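Local coordinates for putative pachytene checkpoint protein 2 (Caenorhabditis elegans, PDB 4XGU) that binds and hydrolyses ATP as a hexameric AAA+ protein remodeler of the PCH2 subfamily and probably acts in chromosome recombination during meiosis, at residues 148-153 with 193-198; 157-162 with 169-174; 333-338 with 406-411. One frame throughout, in Å; residues are numbered along the deposited sequence.

Contact 1: 148-153 with 193-198; sequences EVMSYV and AQHLSI
Met150 and Val153, one turn apart on helix 145-161, reach across to His195 and Leu196, which are neighbours on helix 185-199. Apolar contact does the work here, and no hydrogen bond passes between the two segments. The CA atoms of Met150 and Leu196 come nearest, at 8.5 Å, and about 183 Å² of surface is buried in all.

The aliphatic part is a single methyl-to-methyl touch: CG1 of Val153, anti to the backbone N (chi1 175°), is the methyl that reaches CD1 of Leu196, at 3.6 Å, the two side chains crossing at about a right angle. Leu294 of strand 293-299 touches both residues, so the two helices meet over the sheet of the AAA+ core.

The sulfur part belongs to Met150. Its first torsion is extended and its second bent (chi2 66°), which swings the thioether across to the other helix although the CB does not point there. The terminal CE lands on CB of His195 at 3.6 Å and approaches CG at 4.1 Å. SD lies 5.5 Å from the centroid of the imidazole, 44° off the ring normal, an oblique Met-aromatic arrangement.

The polar part looks elsewhere. His195 gives its ND1 to a hydrogen bond with Glu14 of strand 12-16, and its ring meets Trp136 edge-to-face. On the same helix, Ser197 OG donates to Gln194 O at 2.6 Å, approaching from above the carbonyl plane.

Methionine therefore meets the histidine at its CB and ring root, leaving ND1 to Glu14: between these two segments the contact is apolar and carries no directional bond, while the imidazole's polar link runs to the N-terminal domain.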
ATOM      1  N   GLU B 148      22.228 -10.877  36.553  1.00 59.11           N
ATOM      2  CA  GLU B 148      21.342  -9.724  36.410  1.00 57.51           C
ATOM      3  C   GLU B 148      19.910 -10.153  36.110  1.00 62.36           C
ATOM      4  O   GLU B 148      18.966  -9.667  36.732  1.00 68.71           O
ATOM      5  CB  GLU B 148      21.851  -8.789  35.311  1.00 65.67           C
ATOM      6  CG  GLU B 148      23.229  -8.211  35.580  1.00 78.13           C
ATOM      7  CD  GLU B 148      23.717  -7.312  34.459  1.00 92.73           C
ATOM      8  OE1 GLU B 148      24.927  -7.001  34.428  1.00103.45           O
ATOM      9  OE2 GLU B 148      22.892  -6.917  33.609  1.00 93.00           O
ATOM     10  N   VAL B 149      19.759 -11.064  35.155  1.00 64.68           N
ATOM     11  CA  VAL B 149      18.446 -11.578  34.781  1.00 61.47           C
ATOM     12  C   VAL B 149      17.812 -12.364  35.926  1.00 62.09           C
ATOM     13  O   VAL B 149      16.642 -12.161  36.259  1.00 64.89           O
ATOM     14  CB  VAL B 149      18.535 -12.476  33.536  1.00 61.41           C
ATOM     15  CG1 VAL B 149      17.204 -13.165  33.280  1.00 66.33           C
ATOM     16  CG2 VAL B 149      18.961 -11.661  32.326  1.00 64.39           C
ATOM     17  N   MET B 150      18.599 -13.254  36.522  1.00 53.24           N
ATOM     18  CA  MET B 150      18.151 -14.082  37.638  1.00 59.72           C
ATOM     19  C   MET B 150      17.569 -13.258  38.788  1.00 65.58           C
ATOM     20  O   MET B 150      16.438 -13.492  39.219  1.00 65.15           O
ATOM     21  CB  MET B 150      19.315 -14.938  38.148  1.00 61.39           C
ATOM     22  CG  MET B 150      18.983 -15.829  39.333  1.00 58.32           C
ATOM     23  SD  MET B 150      17.796 -17.122  38.923  1.00 81.92           S
ATOM     24  CE  MET B 150      17.910 -18.143  40.392  1.00120.90           C
ATOM     25  N   SER B 151      18.338 -12.289  39.277  1.00 61.47           N
ATOM     26  CA  SER B 151      17.920 -11.507  40.437  1.00 60.20           C
ATOM     27  C   SER B 151      16.719 -10.617  40.129  1.00 64.64           C
ATOM     28  O   SER B 151      15.827 -10.464  40.964  1.00 69.65           O
ATOM     29  CB  SER B 151      19.079 -10.653  40.955  1.00 58.76           C
ATOM     30  OG  SER B 151      19.432  -9.651  40.021  1.00 66.27           O
ATOM     31  N   TYR B 152      16.697 -10.038  38.931  1.00 57.12           N
ATOM     32  CA  TYR B 152      15.624  -9.129  38.542  1.00 57.47           C
ATOM     33  C   TYR B 152      14.298  -9.859  38.392  1.00 61.43           C
ATOM     34  O   TYR B 152      13.274  -9.414  38.908  1.00 71.19           O
ATOM     35  CB  TYR B 152      15.971  -8.413  37.234  1.00 49.20           C
ATOM     36  CG  TYR B 152      15.068  -7.245  36.904  1.00 54.50           C
ATOM     37  CD1 TYR B 152      13.909  -7.425  36.159  1.00 66.65           C
ATOM     38  CD2 TYR B 152      15.379  -5.960  37.328  1.00 53.28           C
ATOM     39  CE1 TYR B 152      13.085  -6.358  35.849  1.00 60.33           C
ATOM     40  CE2 TYR B 152      14.563  -4.888  37.023  1.00 55.87           C
ATOM     41  CZ  TYR B 152      13.418  -5.093  36.283  1.00 62.98           C
ATOM     42  OH  TYR B 152      12.600  -4.028  35.978  1.00 71.91           O
ATOM     43  N   VAL B 153      14.318 -10.979  37.680  1.00 59.98           N
ATOM     44  CA  VAL B 153      13.095 -11.727  37.414  1.00 61.63           C
ATOM     45  C   VAL B 153      12.567 -12.346  38.704  1.00 60.46           C
ATOM     46  O   VAL B 153      11.354 -12.451  38.903  1.00 64.29           O
ATOM     47  CB  VAL B 153      13.325 -12.811  36.348  1.00 65.10           C
ATOM     48  CG1 VAL B 153      12.086 -13.648  36.168  1.00 64.72           C
ATOM     49  CG2 VAL B 153      13.710 -12.165  35.027  1.00 67.28           C
ATOM     50  N   ALA B 193      13.472 -20.322  34.382  1.00 58.07           N
ATOM     51  CA  ALA B 193      12.227 -20.890  34.875  1.00 53.99           C
ATOM     52  C   ALA B 193      12.485 -22.131  35.729  1.00 60.12           C
ATOM     53  O   ALA B 193      11.742 -22.409  36.670  1.00 66.16           O
ATOM     54  CB  ALA B 193      11.305 -21.227  33.714  1.00 52.06           C
ATOM     55  N   GLN B 194      13.535 -22.878  35.397  1.00 59.21           N
ATOM     56  CA  GLN B 194      13.896 -24.069  36.161  1.00 54.34           C
ATOM     57  C   GLN B 194      14.252 -23.694  37.593  1.00 57.05           C
ATOM     58  O   GLN B 194      13.797 -24.330  38.545  1.00 58.04           O
ATOM     59  CB  GLN B 194      15.067 -24.802  35.503  1.00 56.36           C
ATOM     60  CG  GLN B 194      15.474 -26.103  36.192  1.00 58.54           C
ATOM     61  CD  GLN B 194      14.643 -27.296  35.747  1.00 59.57           C
ATOM     62  OE1 GLN B 194      13.612 -27.144  35.091  1.00 63.13           O
ATOM     63  NE2 GLN B 194      15.092 -28.492  36.104  1.00 56.33           N
ATOM     64  N   HIS B 195      15.063 -22.653  37.739  1.00 55.09           N
ATOM     65  CA  HIS B 195      15.496 -22.213  39.058  1.00 56.35           C
ATOM     66  C   HIS B 195      14.344 -21.587  39.834  1.00 54.31           C
ATOM     67  O   HIS B 195      14.141 -21.891  41.011  1.00 57.52           O
ATOM     68  CB  HIS B 195      16.661 -21.224  38.944  1.00 68.21           C
ATOM     69  CG  HIS B 195      17.998 -21.882  38.780  1.00 82.56           C
ATOM     70  ND1 HIS B 195      18.612 -22.582  39.796  1.00 86.88           N
ATOM     71  CD2 HIS B 195      18.841 -21.939  37.721  1.00 90.43           C
ATOM     72  CE1 HIS B 195      19.773 -23.049  39.369  1.00 87.93           C
ATOM     73  NE2 HIS B 195      19.935 -22.673  38.113  1.00 90.86           N
ATOM     74  N   LEU B 196      13.590 -20.716  39.175  1.00 52.79           N
ATOM     75  CA  LEU B 196      12.488 -20.019  39.828  1.00 50.84           C
ATOM     76  C   LEU B 196      11.447 -20.986  40.378  1.00 51.88           C
ATOM     77  O   LEU B 196      10.915 -20.774  41.464  1.00 66.18           O
ATOM     78  CB  LEU B 196      11.830 -19.043  38.860  1.00 58.05           C
ATOM     79  CG  LEU B 196      12.635 -17.777  38.567  1.00 64.51           C
ATOM     80  CD1 LEU B 196      11.937 -16.952  37.508  1.00 69.99           C
ATOM     81  CD2 LEU B 196      12.833 -16.962  39.837  1.00 61.79           C
ATOM     82  N   SER B 197      11.166 -22.050  39.631  1.00 49.24           N
ATOM     83  CA  SER B 197      10.211 -23.062  40.072  1.00 50.80           C
ATOM     84  C   SER B 197      10.660 -23.727  41.373  1.00 59.61           C
ATOM     85  O   SER B 197       9.836 -24.086  42.214  1.00 67.83           O
ATOM     86  CB  SER B 197      10.017 -24.118  38.986  1.00 49.82           C
ATOM     87  OG  SER B 197      11.220 -24.832  38.762  1.00 58.59           O
ATOM     88  N   ILE B 198      11.968 -23.889  41.534  1.00 56.00           N
ATOM     89  CA  ILE B 198      12.524 -24.462  42.755  1.00 54.05           C
ATOM     90  C   ILE B 198      12.608 -23.410  43.862  1.00 55.87           C
ATOM     91  O   ILE B 198      12.262 -23.679  45.011  1.00 62.43           O
ATOM     92  CB  ILE B 198      13.921 -25.064  42.509  1.00 53.89           C
ATOM     93  CG1 ILE B 198      13.833 -26.216  41.506  1.00 50.01           C
ATOM     94  CG2 ILE B 198      14.535 -25.548  43.811  1.00 55.57           C
ATOM     95  CD1 ILE B 198      15.178 -26.704  41.028  1.00 52.68           C
TER

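Contact 2: 157-162 with 169-174; sequences ARLSEK and INVNRL
Ser160, near the end of helix 145-161, meets the folded side chain of Arg173 from the loop that leads into strand 174-178. Arg173 bends at chi2 (99°) and again at chi3 (70°), and these two bends curl the chain so that both CD and NH1 face the serine. OG lies 3.1 Å from CD and takes a weak hydrogen bond from NH1 at 3.4 Å, with an N-H...O angle of 150°; it sits at the guanidinium's edge, near its plane. The serine hydroxyl also bonds to Leu156 O, one turn back in its helix, while Arg173 NE is held by Arg288 O. With an alanine here, Arg288 O would probably be left without its NE donor and a gap would open beside Ser160 OG, which would also lose the weak bond from NH1.

Val171 CG1 comes within 3.9 Å of Ser160 OG, and its other methyl, CG2, is a looser 4.5 Å from Leu159 CD1. Val171 O lies over one face of the guanidinium, offset toward the rim. Leu159 also packs on Tyr395 of the second subunit. The arrangement is a helix-loop-strand connection in the AAA+ core, where the helix returns to the sheet through strand 174-178, which leads into the P-loop.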
ATOM      1  N   ALA B 157       8.860 -11.942  40.325  1.00 61.96           N
ATOM      2  CA  ALA B 157       8.092 -13.083  40.808  1.00 59.32           C
ATOM      3  C   ALA B 157       7.731 -12.930  42.283  1.00 64.51           C
ATOM      4  O   ALA B 157       6.596 -13.196  42.679  1.00 71.93           O
ATOM      5  CB  ALA B 157       8.869 -14.373  40.582  1.00 50.40           C
ATOM      6  N   ARG B 158       8.699 -12.503  43.088  1.00 66.49           N
ATOM      7  CA  ARG B 158       8.483 -12.307  44.521  1.00 70.42           C
ATOM      8  C   ARG B 158       7.405 -11.262  44.782  1.00 75.54           C
ATOM      9  O   ARG B 158       6.505 -11.476  45.594  1.00 84.91           O
ATOM     10  CB  ARG B 158       9.785 -11.899  45.213  1.00 77.63           C
ATOM     11  CG  ARG B 158      10.380 -12.977  46.103  1.00 80.96           C
ATOM     12  CD  ARG B 158      11.687 -12.523  46.739  1.00 84.88           C
ATOM     13  NE  ARG B 158      12.789 -12.500  45.778  1.00 91.61           N
ATOM     14  CZ  ARG B 158      13.571 -11.446  45.557  1.00 95.57           C
ATOM     15  NH1 ARG B 158      13.376 -10.322  46.231  1.00100.43           N
ATOM     16  NH2 ARG B 158      14.551 -11.515  44.666  1.00 94.48           N
ATOM     17  N   LEU B 159       7.505 -10.132  44.090  1.00 69.45           N
ATOM     18  CA  LEU B 159       6.507  -9.076  44.196  1.00 67.36           C
ATOM     19  C   LEU B 159       5.135  -9.584  43.783  1.00 75.86           C
ATOM     20  O   LEU B 159       4.156  -9.418  44.511  1.00 78.66           O
ATOM     21  CB  LEU B 159       6.902  -7.876  43.332  1.00 61.61           C
ATOM     22  CG  LEU B 159       8.039  -6.999  43.850  1.00 62.38           C
ATOM     23  CD1 LEU B 159       8.458  -5.994  42.789  1.00 63.05           C
ATOM     24  CD2 LEU B 159       7.608  -6.288  45.121  1.00 66.84           C
ATOM     25  N   SER B 160       5.080 -10.215  42.613  1.00 80.42           N
ATOM     26  CA  SER B 160       3.834 -10.732  42.061  1.00 83.44           C
ATOM     27  C   SER B 160       3.161 -11.716  43.010  1.00 87.11           C
ATOM     28  O   SER B 160       1.941 -11.698  43.168  1.00 94.57           O
ATOM     29  CB  SER B 160       4.092 -11.398  40.712  1.00 84.19           C
ATOM     30  OG  SER B 160       4.829 -10.533  39.869  1.00 85.97           O
ATOM     31  N   GLU B 161       3.961 -12.567  43.645  1.00 83.06           N
ATOM     32  CA  GLU B 161       3.440 -13.520  44.617  1.00 80.19           C
ATOM     33  C   GLU B 161       2.834 -12.787  45.812  1.00 87.19           C
ATOM     34  O   GLU B 161       1.862 -13.250  46.408  1.00 96.73           O
ATOM     35  CB  GLU B 161       4.543 -14.477  45.076  1.00 78.97           C
ATOM     36  CG  GLU B 161       4.049 -15.692  45.853  1.00 80.44           C
ATOM     37  CD  GLU B 161       3.813 -15.399  47.324  1.00 86.29           C
ATOM     38  OE1 GLU B 161       2.792 -15.870  47.870  1.00 90.03           O
ATOM     39  OE2 GLU B 161       4.651 -14.700  47.933  1.00 87.32           O
ATOM     40  N   LYS B 162       3.406 -11.633  46.146  1.00 82.65           N
ATOM     41  CA  LYS B 162       2.931 -10.836  47.271  1.00 75.62           C
ATOM     42  C   LYS B 162       1.790  -9.905  46.871  1.00 79.29           C
ATOM     43  O   LYS B 162       1.385  -9.038  47.645  1.00 79.83           O
ATOM     44  CB  LYS B 162       4.085 -10.035  47.871  1.00 73.16           C
ATOM     45  CG  LYS B 162       5.088 -10.891  48.629  1.00 75.89           C
ATOM     46  CD  LYS B 162       6.469 -10.259  48.638  1.00 82.61           C
ATOM     47  CE  LYS B 162       7.454 -11.083  49.453  1.00 84.84           C
ATOM     48  NZ  LYS B 162       7.137 -11.045  50.907  1.00 92.07           N
ATOM     49  N   ILE B 169       2.502   0.293  41.743  1.00 72.91           N
ATOM     50  CA  ILE B 169       3.817  -0.126  41.276  1.00 75.69           C
ATOM     51  C   ILE B 169       3.703  -0.917  39.979  1.00 80.50           C
ATOM     52  O   ILE B 169       2.983  -1.912  39.907  1.00 84.03           O
ATOM     53  CB  ILE B 169       4.547  -0.971  42.332  1.00 71.98           C
ATOM     54  CG1 ILE B 169       4.875  -0.113  43.554  1.00 73.59           C
ATOM     55  CG2 ILE B 169       5.816  -1.575  41.750  1.00 70.38           C
ATOM     56  CD1 ILE B 169       5.681  -0.833  44.603  1.00 71.67           C
ATOM     57  N   ASN B 170       4.421  -0.469  38.955  1.00 81.93           N
ATOM     58  CA  ASN B 170       4.299  -1.045  37.621  1.00 87.78           C
ATOM     59  C   ASN B 170       5.079  -2.347  37.450  1.00 85.53           C
ATOM     60  O   ASN B 170       6.307  -2.348  37.381  1.00 91.68           O
ATOM     61  CB  ASN B 170       4.748  -0.024  36.575  1.00 91.03           C
ATOM     62  CG  ASN B 170       4.717  -0.578  35.168  1.00 90.90           C
ATOM     63  OD1 ASN B 170       3.649  -0.765  34.585  1.00 93.86           O
ATOM     64  ND2 ASN B 170       5.893  -0.833  34.608  1.00 89.88           N
ATOM     65  N   VAL B 171       4.350  -3.456  37.383  1.00 79.16           N
ATOM     66  CA  VAL B 171       4.947  -4.767  37.163  1.00 68.37           C
ATOM     67  C   VAL B 171       4.280  -5.437  35.963  1.00 76.87           C
ATOM     68  O   VAL B 171       3.139  -5.892  36.052  1.00 81.88           O
ATOM     69  CB  VAL B 171       4.815  -5.670  38.405  1.00 62.05           C
ATOM     70  CG1 VAL B 171       5.409  -7.041  38.136  1.00 60.14           C
ATOM     71  CG2 VAL B 171       5.488  -5.023  39.606  1.00 63.04           C
ATOM     72  N   ASN B 172       4.994  -5.491  34.843  1.00 74.66           N
ATOM     73  CA  ASN B 172       4.426  -5.985  33.591  1.00 73.83           C
ATOM     74  C   ASN B 172       4.329  -7.505  33.506  1.00 69.82           C
ATOM     75  O   ASN B 172       3.521  -8.032  32.743  1.00 72.82           O
ATOM     76  CB  ASN B 172       5.243  -5.470  32.403  1.00 78.96           C
ATOM     77  CG  ASN B 172       4.918  -4.035  32.047  1.00 83.74           C
ATOM     78  OD1 ASN B 172       3.792  -3.575  32.238  1.00 88.57           O
ATOM     79  ND2 ASN B 172       5.903  -3.320  31.517  1.00 89.99           N
ATOM     80  N   ARG B 173       5.165  -8.194  34.281  1.00 70.93           N
ATOM     81  CA  ARG B 173       5.245  -9.657  34.277  1.00 67.49           C
ATOM     82  C   ARG B 173       5.707 -10.209  32.932  1.00 66.83           C
ATOM     83  O   ARG B 173       5.518 -11.390  32.643  1.00 74.80           O
ATOM     84  CB  ARG B 173       3.897 -10.284  34.652  1.00 69.27           C
ATOM     85  CG  ARG B 173       3.934 -11.111  35.922  1.00 64.37           C
ATOM     86  CD  ARG B 173       3.417 -10.334  37.116  1.00 63.15           C
ATOM     87  NE  ARG B 173       1.980 -10.094  37.033  1.00 70.50           N
ATOM     88  CZ  ARG B 173       1.281  -9.443  37.957  1.00 72.75           C
ATOM     89  NH1 ARG B 173       1.890  -8.968  39.035  1.00 68.37           N
ATOM     90  NH2 ARG B 173      -0.025  -9.265  37.803  1.00 71.90           N
ATOM     91  N   LEU B 174       6.314  -9.354  32.116  1.00 64.23           N
ATOM     92  CA  LEU B 174       6.866  -9.778  30.833  1.00 59.99           C
ATOM     93  C   LEU B 174       8.357  -9.482  30.798  1.00 59.99           C
ATOM     94  O   LEU B 174       8.805  -8.467  31.326  1.00 66.45           O
ATOM     95  CB  LEU B 174       6.145  -9.078  29.671  1.00 63.51           C
ATOM     96  CG  LEU B 174       6.411  -9.552  28.234  1.00 64.19           C
ATOM     97  CD1 LEU B 174       5.201  -9.296  27.353  1.00 62.29           C
ATOM     98  CD2 LEU B 174       7.633  -8.876  27.629  1.00 69.43           C
TER

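Contact 3: 333-338 with 406-411; sequences SSIMEL and PNCMNL
Ile335 reaches from helix 324-340 to two sulfurs on helix 405-420, those of Cys408 and Met409. Along 333-338, Ser333 and Ser334 come first, each turning its OG back to a carbonyl of its own helix.

Ile335 is the one residue of 333-338 with atoms within 4.5 Å of the other segment. Its CG1 stands anti to the carbonyl carbon (chi1 -60°) and the chain runs on extended (chi2 176°), so that CD1 projects as a prong: it is 4.1 Å from Cys408 SG and 4.2 Å from Met409 SD. CG1 is also 4.1 Å from that SG, which makes the cysteine lie alongside the isoleucine's outer half. The CA atoms of Ile335 and Cys408 are 8.3 Å apart where these two helices of the C-terminal lid of this AAA+ protein pack, with 115 Å² buried. Met409 is bent at chi2 and chi3 and crosses Ile335 at about a right angle; its side chain also packs on Ile371, Leu372 and Ile375 of helix 367-378.

Further on, Glu337 accepts a hydrogen bond from the backbone N of Asn165 in the third subunit, and Leu338, which adds a little buried surface against 406-411, packs on Ile169 of that same subunit.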
ATOM      1  N   SER B 333      35.528 -25.888  28.149  1.00 76.83           N
ATOM      2  CA  SER B 333      34.464 -26.740  28.670  1.00 77.69           C
ATOM      3  C   SER B 333      34.205 -27.931  27.757  1.00 70.39           C
ATOM      4  O   SER B 333      33.872 -29.017  28.224  1.00 72.95           O
ATOM      5  CB  SER B 333      33.179 -25.937  28.854  1.00 86.57           C
ATOM      6  OG  SER B 333      33.408 -24.802  29.669  1.00101.47           O
ATOM      7  N   SER B 334      34.353 -27.720  26.453  1.00 72.14           N
ATOM      8  CA  SER B 334      34.175 -28.794  25.484  1.00 75.68           C
ATOM      9  C   SER B 334      35.264 -29.850  25.645  1.00 83.73           C
ATOM     10  O   SER B 334      34.978 -31.047  25.686  1.00 91.21           O
ATOM     11  CB  SER B 334      34.182 -28.244  24.055  1.00 72.74           C
ATOM     12  OG  SER B 334      33.093 -27.365  23.835  1.00 74.78           O
ATOM     13  N   ILE B 335      36.511 -29.399  25.744  1.00 79.81           N
ATOM     14  CA  ILE B 335      37.646 -30.301  25.905  1.00 75.96           C
ATOM     15  C   ILE B 335      37.548 -31.086  27.209  1.00 80.70           C
ATOM     16  O   ILE B 335      37.780 -32.293  27.234  1.00 85.04           O
ATOM     17  CB  ILE B 335      38.980 -29.531  25.873  1.00 69.87           C
ATOM     18  CG1 ILE B 335      39.132 -28.795  24.542  1.00 69.97           C
ATOM     19  CG2 ILE B 335      40.154 -30.471  26.097  1.00 66.84           C
ATOM     20  CD1 ILE B 335      40.372 -27.937  24.463  1.00 75.17           C
ATOM     21  N   MET B 336      37.196 -30.396  28.291  1.00 82.03           N
ATOM     22  CA  MET B 336      37.074 -31.038  29.596  1.00 82.68           C
ATOM     23  C   MET B 336      35.966 -32.085  29.601  1.00 81.77           C
ATOM     24  O   MET B 336      36.087 -33.123  30.252  1.00 81.47           O
ATOM     25  CB  MET B 336      36.822 -29.995  30.686  1.00 83.29           C
ATOM     26  CG  MET B 336      38.003 -29.074  30.931  1.00 84.11           C
ATOM     27  SD  MET B 336      39.542 -29.998  31.103  1.00 99.10           S
ATOM     28  CE  MET B 336      39.213 -30.928  32.601  1.00 75.68           C
ATOM     29  N   GLU B 337      34.890 -31.807  28.870  1.00 82.81           N
ATOM     30  CA  GLU B 337      33.791 -32.755  28.733  1.00 81.45           C
ATOM     31  C   GLU B 337      34.199 -33.924  27.850  1.00 83.52           C
ATOM     32  O   GLU B 337      33.794 -35.064  28.082  1.00 89.85           O
ATOM     33  CB  GLU B 337      32.549 -32.064  28.161  1.00 82.27           C
ATOM     34  CG  GLU B 337      31.422 -33.007  27.751  1.00 80.49           C
ATOM     35  CD  GLU B 337      30.752 -33.698  28.929  1.00 81.66           C
ATOM     36  OE1 GLU B 337      31.066 -33.361  30.093  1.00 85.18           O
ATOM     37  OE2 GLU B 337      29.902 -34.581  28.689  1.00 79.78           O
ATOM     38  N   LEU B 338      35.008 -33.638  26.836  1.00 78.29           N
ATOM     39  CA  LEU B 338      35.533 -34.683  25.966  1.00 72.84           C
ATOM     40  C   LEU B 338      36.469 -35.611  26.731  1.00 73.29           C
ATOM     41  O   LEU B 338      36.585 -36.795  26.412  1.00 84.32           O
ATOM     42  CB  LEU B 338      36.265 -34.073  24.772  1.00 70.70           C
ATOM     43  CG  LEU B 338      35.411 -33.500  23.643  1.00 71.53           C
ATOM     44  CD1 LEU B 338      36.299 -32.815  22.617  1.00 71.47           C
ATOM     45  CD2 LEU B 338      34.580 -34.595  22.992  1.00 70.52           C
ATOM     46  N   PRO B 406      47.917 -32.246  22.665  1.00108.96           N
ATOM     47  CA  PRO B 406      48.543 -31.376  21.661  1.00104.66           C
ATOM     48  C   PRO B 406      47.854 -31.437  20.299  1.00 96.95           C
ATOM     49  O   PRO B 406      47.692 -30.404  19.650  1.00 95.38           O
ATOM     50  CB  PRO B 406      49.971 -31.922  21.567  1.00111.16           C
ATOM     51  CG  PRO B 406      50.214 -32.556  22.885  1.00117.24           C
ATOM     52  CD  PRO B 406      48.902 -33.169  23.261  1.00115.52           C
ATOM     53  N   ASN B 407      47.455 -32.632  19.876  1.00 93.71           N
ATOM     54  CA  ASN B 407      46.745 -32.783  18.611  1.00 96.21           C
ATOM     55  C   ASN B 407      45.344 -32.185  18.677  1.00 92.69           C
ATOM     56  O   ASN B 407      44.843 -31.644  17.691  1.00 93.51           O
ATOM     57  CB  ASN B 407      46.667 -34.257  18.212  1.00103.49           C
ATOM     58  CG  ASN B 407      47.467 -34.561  16.962  1.00112.10           C
ATOM     59  OD1 ASN B 407      47.661 -33.692  16.111  1.00112.22           O
ATOM     60  ND2 ASN B 407      47.937 -35.798  16.844  1.00118.49           N
ATOM     61  N   CYS B 408      44.723 -32.287  19.848  1.00 88.64           N
ATOM     62  CA  CYS B 408      43.389 -31.742  20.071  1.00 79.75           C
ATOM     63  C   CYS B 408      43.334 -30.247  19.781  1.00 81.62           C
ATOM     64  O   CYS B 408      42.392 -29.758  19.159  1.00 82.36           O
ATOM     65  CB  CYS B 408      42.943 -32.009  21.507  1.00 76.72           C
ATOM     66  SG  CYS B 408      41.504 -31.057  22.013  1.00 87.78           S
ATOM     67  N   MET B 409      44.353 -29.530  20.242  1.00 87.03           N
ATOM     68  CA  MET B 409      44.471 -28.103  19.985  1.00 86.65           C
ATOM     69  C   MET B 409      44.635 -27.844  18.489  1.00 95.66           C
ATOM     70  O   MET B 409      44.077 -26.888  17.948  1.00 97.39           O
ATOM     71  CB  MET B 409      45.652 -27.522  20.764  1.00 83.62           C
ATOM     72  CG  MET B 409      45.311 -26.304  21.605  1.00 83.91           C
ATOM     73  SD  MET B 409      43.961 -26.584  22.765  1.00120.44           S
ATOM     74  CE  MET B 409      44.563 -28.012  23.656  1.00 78.62           C
ATOM     75  N   ASN B 410      45.396 -28.710  17.826  1.00 97.89           N
ATOM     76  CA  ASN B 410      45.640 -28.569  16.399  1.00 97.46           C
ATOM     77  C   ASN B 410      44.381 -28.861  15.584  1.00 86.94           C
ATOM     78  O   ASN B 410      44.107 -28.190  14.589  1.00 88.12           O
ATOM     79  CB  ASN B 410      46.780 -29.489  15.959  1.00109.35           C
ATOM     80  CG  ASN B 410      47.599 -28.904  14.822  1.00118.98           C
ATOM     81  OD1 ASN B 410      48.605 -28.231  15.053  1.00123.45           O
ATOM     82  ND2 ASN B 410      47.171 -29.156  13.589  1.00119.16           N
ATOM     83  N   LEU B 411      43.613 -29.859  16.014  1.00 79.81           N
ATOM     84  CA  LEU B 411      42.393 -30.231  15.305  1.00 80.96           C
ATOM     85  C   LEU B 411      41.298 -29.193  15.509  1.00 84.45           C
ATOM     86  O   LEU B 411      40.569 -28.856  14.575  1.00 86.48           O
ATOM     87  CB  LEU B 411      41.898 -31.606  15.754  1.00 85.12           C
ATOM     88  CG  LEU B 411      42.789 -32.809  15.430  1.00 93.82           C
ATOM     89  CD1 LEU B 411      42.044 -34.110  15.691  1.00 85.89           C
ATOM     90  CD2 LEU B 411      43.297 -32.750  13.994  1.00101.13           C
TER

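How the contacts relate
Contacts 1 and 2 share helix 145-161 and have centres 13 Å apart; along the chain, contact 2 falls between the two segments of contact 1. They touch where Ser151 O comes within 4.1 Å of Arg158 NH2. Contact 3 belongs to the lid, about 32 Å from contact 1 and 45 Å from contact 2, centre to centre, with contacts 2 and 3 on opposite sides of the chain's centre. The side chains of His195 (contact 1) and Ile335 (contact 3) are each about 14 Å from the bound ADP, so neither contact lines the nucleotide pocket. Subunit interfaces reach all three, contacts 1 and 2 meeting the second subunit and contact 3 the third.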